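Local coordinates for glyoxalase family protein (Bacillus cereus, PDB 1SS4) that is of unknown function, belongs to the glyoxalase (vicinal oxygen chelate) superfamily, and may bind a metal ion and act as a methylmalonyl-CoA epimerase, at residues A[30-35]-A[111-116]; A[104-109]-A[132-137]. One frame throughout, in Å; residues are numbered along the deposited sequence.

Contact 1: residues A[30-35]-A[111-116]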
# COMPACT_ATOMS: atom_id res chain seq x y z
N GLU A 30 8.47 -12.18 -6.34
CA GLU A 30 9.57 -13.08 -5.97
C GLU A 30 10.86 -12.52 -6.55
O GLU A 30 11.90 -12.55 -5.91
CB GLU A 30 9.33 -14.49 -6.50
CG GLU A 30 8.32 -15.27 -5.68
CD GLU A 30 7.95 -16.59 -6.33
OE1 GLU A 30 8.40 -16.83 -7.47
OE2 GLU A 30 7.21 -17.38 -5.69
N GLU A 31 10.77 -11.98 -7.77
CA GLU A 31 11.91 -11.38 -8.46
C GLU A 31 12.39 -10.13 -7.72
O GLU A 31 13.58 -9.83 -7.71
CB GLU A 31 11.52 -10.99 -9.89
CG GLU A 31 11.26 -12.16 -10.82
CD GLU A 31 12.55 -12.85 -11.25
OE1 GLU A 31 13.49 -12.16 -11.70
OE2 GLU A 31 12.61 -14.10 -11.16
N ILE A 32 11.46 -9.39 -7.13
CA ILE A 32 11.80 -8.21 -6.36
C ILE A 32 12.55 -8.66 -5.11
O ILE A 32 13.37 -7.92 -4.56
CB ILE A 32 10.53 -7.45 -5.90
CG1 ILE A 32 9.81 -6.84 -7.11
CG2 ILE A 32 10.90 -6.39 -4.85
CD1 ILE A 32 10.45 -5.57 -7.64
N GLY A 33 12.24 -9.85 -4.63
CA GLY A 33 12.92 -10.34 -3.44
C GLY A 33 12.04 -10.78 -2.30
O GLY A 33 12.56 -11.16 -1.25
N LEU A 34 10.72 -10.72 -2.47
CA LEU A 34 9.83 -11.18 -1.40
C LEU A 34 9.62 -12.69 -1.52
O LEU A 34 9.77 -13.27 -2.61
CB LEU A 34 8.47 -10.47 -1.45
CG LEU A 34 8.52 -9.00 -1.04
CD1 LEU A 34 8.72 -8.13 -2.27
CD2 LEU A 34 7.22 -8.63 -0.33
N ASN A 35 9.28 -13.31 -0.40
CA ASN A 35 9.03 -14.76 -0.38
C ASN A 35 7.55 -15.03 -0.16
O ASN A 35 6.86 -14.27 0.52
CB ASN A 35 9.86 -15.41 0.73
CG ASN A 35 11.35 -15.10 0.61
OD1 ASN A 35 11.88 -14.97 -0.50
ND2 ASN A 35 12.03 -14.99 1.75
N SER A 111 17.40 -3.88 -14.76
CA SER A 111 17.72 -4.67 -15.93
C SER A 111 16.89 -5.95 -15.93
O SER A 111 16.18 -6.23 -16.90
CB SER A 111 19.21 -5.01 -15.96
OG SER A 111 19.53 -5.78 -17.11
N ARG A 112 16.95 -6.70 -14.84
CA ARG A 112 16.21 -7.95 -14.72
C ARG A 112 14.70 -7.83 -14.88
O ARG A 112 14.09 -8.56 -15.66
CB ARG A 112 16.50 -8.61 -13.38
CG ARG A 112 15.91 -10.00 -13.24
CD ARG A 112 15.71 -10.35 -11.79
NE ARG A 112 16.87 -9.99 -10.98
CZ ARG A 112 16.86 -10.01 -9.66
NH1 ARG A 112 15.76 -10.37 -9.01
NH2 ARG A 112 17.94 -9.67 -8.98
N LEU A 113 14.09 -6.91 -14.14
CA LEU A 113 12.64 -6.71 -14.20
C LEU A 113 12.17 -6.30 -15.60
O LEU A 113 11.15 -6.79 -16.08
CB LEU A 113 12.19 -5.65 -13.18
CG LEU A 113 12.27 -5.98 -11.69
CD1 LEU A 113 11.65 -4.84 -10.88
CD2 LEU A 113 11.54 -7.27 -11.39
N THR A 114 12.89 -5.39 -16.24
CA THR A 114 12.50 -4.95 -17.56
C THR A 114 12.68 -6.11 -18.54
O THR A 114 11.96 -6.22 -19.53
CB THR A 114 13.31 -3.70 -18.03
OG1 THR A 114 14.71 -3.93 -17.86
CG2 THR A 114 12.90 -2.46 -17.24
N LYS A 115 13.63 -7.00 -18.25
CA LYS A 115 13.87 -8.16 -19.10
C LYS A 115 12.62 -9.04 -19.08
O LYS A 115 12.31 -9.72 -20.06
CB LYS A 115 15.04 -8.99 -18.57
CG LYS A 115 16.20 -9.15 -19.54
CD LYS A 115 17.21 -8.02 -19.39
CE LYS A 115 18.58 -8.45 -19.91
NZ LYS A 115 19.66 -7.52 -19.47
N HIS A 116 11.92 -9.02 -17.95
CA HIS A 116 10.71 -9.82 -17.80
C HIS A 116 9.43 -9.06 -18.17
O HIS A 116 8.33 -9.51 -17.83
CB HIS A 116 10.60 -10.33 -16.36
CG HIS A 116 11.63 -11.35 -16.00
ND1 HIS A 116 11.90 -12.45 -16.79
CD2 HIS A 116 12.43 -11.45 -14.91
CE1 HIS A 116 12.82 -13.19 -16.20
NE2 HIS A 116 13.16 -12.61 -15.06
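I32 and L113 make the apolar part of this meeting between two helix ends. Their terminal methyls touch, I32 CD1 lying 3.5 Å from L113 CD1, and the two side chains cross at about a right angle. The CB of I32 points away from 111-116, but CG1 is set anti to the carbonyl carbon (chi1 -68°) and the turn at chi2 brings CD1 back to the partner helix. The other branch of L113 packs on the stem of E31, with L113 CD2 4.0 Å from E31 CB. Both aliphatic residues are buried: L113 also rests on F28 of helix 22-32, and I32 on F101 and on L9 of the second subunit.

Polar groups gather on the more exposed flank. R112 reaches across with its chain bent at chi3, and NH1 comes within 2.6 Å of E31 O, which lies at the edge of the guanidinium near its plane; the angle is too poor for a hydrogen bond. The charge pairing with the E31 carboxylate is long, 3.9 Å from OE1 to R112 NH1, and doubtful in detail because the position of OE1 is uncertain. The firmer partner of R112 is E108 on its own helix, which takes NH2 in a salt bridge. H116 brings its imidazole to E31 edge first.

Backbone hydrogen bonds close the first helix. G33, with positive phi, is the C' residue of a Schellman motif, in which L34 N bonds to F29 O and G33 N, weakly, to E30 O. The contact thus joins the C-terminal turns of helices 22-32 and 106-115, the latter carried by the second four-stranded sheet of the glyoxalase fold.

Contact 2: residues A[104-109]-A[132-137]. With FMT (formic acid), chain F.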
# COMPACT_ATOMS: atom_id res chain seq x y z
N GLU A 104 19.60 -3.89 -3.11
CA GLU A 104 21.05 -3.79 -3.08
C GLU A 104 21.61 -3.08 -4.31
O GLU A 104 22.38 -2.12 -4.19
CB GLU A 104 21.65 -5.18 -2.97
CG GLU A 104 23.06 -5.17 -2.45
CD GLU A 104 23.59 -6.56 -2.23
OE1 GLU A 104 23.84 -7.26 -3.24
OE2 GLU A 104 23.74 -6.96 -1.06
N ASP A 105 21.23 -3.54 -5.49
CA ASP A 105 21.69 -2.93 -6.73
C ASP A 105 20.52 -2.65 -7.65
O ASP A 105 19.95 -3.56 -8.25
CB ASP A 105 22.67 -3.84 -7.46
CG ASP A 105 23.04 -3.30 -8.83
OD1 ASP A 105 23.72 -2.25 -8.89
OD2 ASP A 105 22.63 -3.90 -9.83
N ILE A 106 20.17 -1.38 -7.77
CA ILE A 106 19.04 -0.98 -8.58
C ILE A 106 19.22 -1.24 -10.07
O ILE A 106 18.27 -1.58 -10.77
CB ILE A 106 18.69 0.51 -8.30
CG1 ILE A 106 17.37 0.88 -8.97
CG2 ILE A 106 19.83 1.41 -8.75
CD1 ILE A 106 16.92 2.28 -8.64
N ASP A 107 20.44 -1.10 -10.58
CA ASP A 107 20.65 -1.36 -12.00
C ASP A 107 20.37 -2.82 -12.36
O ASP A 107 19.69 -3.10 -13.35
CB ASP A 107 22.07 -0.96 -12.43
CG ASP A 107 22.28 0.55 -12.45
OD1 ASP A 107 21.36 1.29 -12.85
OD2 ASP A 107 23.39 0.99 -12.10
N GLU A 108 20.87 -3.76 -11.56
CA GLU A 108 20.62 -5.17 -11.83
C GLU A 108 19.11 -5.43 -11.75
O GLU A 108 18.54 -6.11 -12.60
CB GLU A 108 21.36 -6.04 -10.81
CG GLU A 108 21.45 -7.52 -11.14
CD GLU A 108 20.12 -8.25 -11.04
OE1 GLU A 108 19.43 -8.10 -10.01
OE2 GLU A 108 19.78 -8.99 -11.99
N MSE A 109 18.47 -4.87 -10.73
CA MSE A 109 17.03 -5.06 -10.55
C MSE A 109 16.23 -4.48 -11.71
O MSE A 109 15.28 -5.10 -12.20
CB MSE A 109 16.56 -4.44 -9.23
CG MSE A 109 15.10 -4.73 -8.90
SE MSE A 109 14.71 -6.63 -8.75
CE MSE A 109 15.33 -6.89 -6.95
N ARG A 132 19.53 6.52 -5.18
CA ARG A 132 19.39 6.38 -6.62
C ARG A 132 18.03 5.69 -6.63
O ARG A 132 17.82 4.74 -5.87
CB ARG A 132 20.47 5.48 -7.22
CG ARG A 132 21.80 6.20 -7.49
CD ARG A 132 22.74 5.33 -8.32
NE ARG A 132 22.25 5.15 -9.69
CZ ARG A 132 22.38 4.02 -10.38
NH1 ARG A 132 23.01 2.98 -9.85
NH2 ARG A 132 21.87 3.93 -11.61
N LEU A 133 17.10 6.17 -7.44
CA LEU A 133 15.78 5.55 -7.46
C LEU A 133 15.03 5.73 -8.77
O LEU A 133 15.39 6.57 -9.60
CB LEU A 133 14.92 6.11 -6.32
CG LEU A 133 14.40 7.53 -6.53
CD1 LEU A 133 13.30 7.81 -5.51
CD2 LEU A 133 15.54 8.55 -6.41
N CYS A 134 13.97 4.94 -8.93
CA CYS A 134 13.14 4.99 -10.12
C CYS A 134 11.76 4.41 -9.82
O CYS A 134 11.53 3.83 -8.76
CB CYS A 134 13.77 4.17 -11.25
SG CYS A 134 13.83 2.40 -10.91
N TYR A 135 10.86 4.59 -10.78
CA TYR A 135 9.51 4.06 -10.72
C TYR A 135 9.45 3.06 -11.86
O TYR A 135 9.95 3.32 -12.95
CB TYR A 135 8.45 5.13 -10.96
CG TYR A 135 8.01 5.91 -9.75
CD1 TYR A 135 6.89 6.75 -9.81
CD2 TYR A 135 8.70 5.84 -8.55
CE1 TYR A 135 6.48 7.49 -8.72
CE2 TYR A 135 8.31 6.58 -7.45
CZ TYR A 135 7.20 7.41 -7.54
OH TYR A 135 6.83 8.16 -6.46
N ILE A 136 8.83 1.93 -11.60
CA ILE A 136 8.70 0.88 -12.59
C ILE A 136 7.27 0.41 -12.62
O ILE A 136 6.63 0.34 -11.58
CB ILE A 136 9.57 -0.34 -12.20
CG1 ILE A 136 11.04 0.04 -12.23
CG2 ILE A 136 9.27 -1.53 -13.11
CD1 ILE A 136 11.55 0.32 -13.61
N ARG A 137 6.78 0.11 -13.83
CA ARG A 137 5.45 -0.46 -14.01
C ARG A 137 5.78 -1.95 -14.07
O ARG A 137 6.40 -2.43 -15.04
CB ARG A 137 4.83 0.00 -15.33
CG ARG A 137 4.42 1.46 -15.36
CD ARG A 137 2.93 1.61 -15.16
NE ARG A 137 2.51 3.00 -14.94
CZ ARG A 137 1.54 3.34 -14.11
NH1 ARG A 137 0.91 2.39 -13.44
NH2 ARG A 137 1.18 4.62 -13.96
C FMT F . 3.22 6.01 -16.68
O1 FMT F . 3.51 4.77 -16.83
O2 FMT F . 3.33 6.38 -15.46
O HOH W 1 23.16 0.19 -9.15
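I106 packs closely against strand 131-137 from the first turn of its helix. With CG1 anti to the backbone N (chi1 -171°), the extended side chain lays CD1 against the strand, 3.7 Å from L133 CA and 3.8 Å from C134 SG. Its other branch, CG2, sits 3.7 Å from R132 NH1 and covers one face of the guanidinium, offset toward the rim.

Helix 106-115 follows strand 95-103 and packs on the second mixed sheet, strand order 1-4-3-2, in the β-α-β-β-β order of a glyoxalase-fold module. I106 and C134 belong to the buried helix-sheet interface, whereas L133 points away from the helix, its side chain about 5 Å from a bound citrate.

On the partly exposed flank charge holds the contact. R132 grips D107 end-on: NH2 donates to OD1 on the syn side, tilted out of the carboxylate plane, and NH1 to OD2 from above that plane, both at 3.0 Å. The guanidinium and carboxylate planes are turned 51° apart. A water lies beside them, close to D105 OD1 and accepting weakly from D107 N and R132 NH1. D105 is the N-cap, its bond from E108 N very short and doubtful in detail. At the far end of the strand, R137 holds formic acid, like the citrate probably from the crystallisation liquor, NE donating to O1 at 2.8 Å and NH2 to O2 and A89 O.

How the contacts relate
Helix 106-115 serves both contacts, whose centres lie 10 Å apart: its first turn packs on a strand of its own sheet in contact 2, while its last turns meet helix 22-32 in contact 1. Each is partly buried, with an apolar part and a polar flank. The chemistry of those flanks differs: the helix-strand contact has a two-pronged salt bridge with two hydrogen bonds, the helix-helix contact long or poorly angled approaches. Selenomethionine M109 bridges them, its CE 3.3 Å from I32 O. Both contacts also reach N7 of the second subunit.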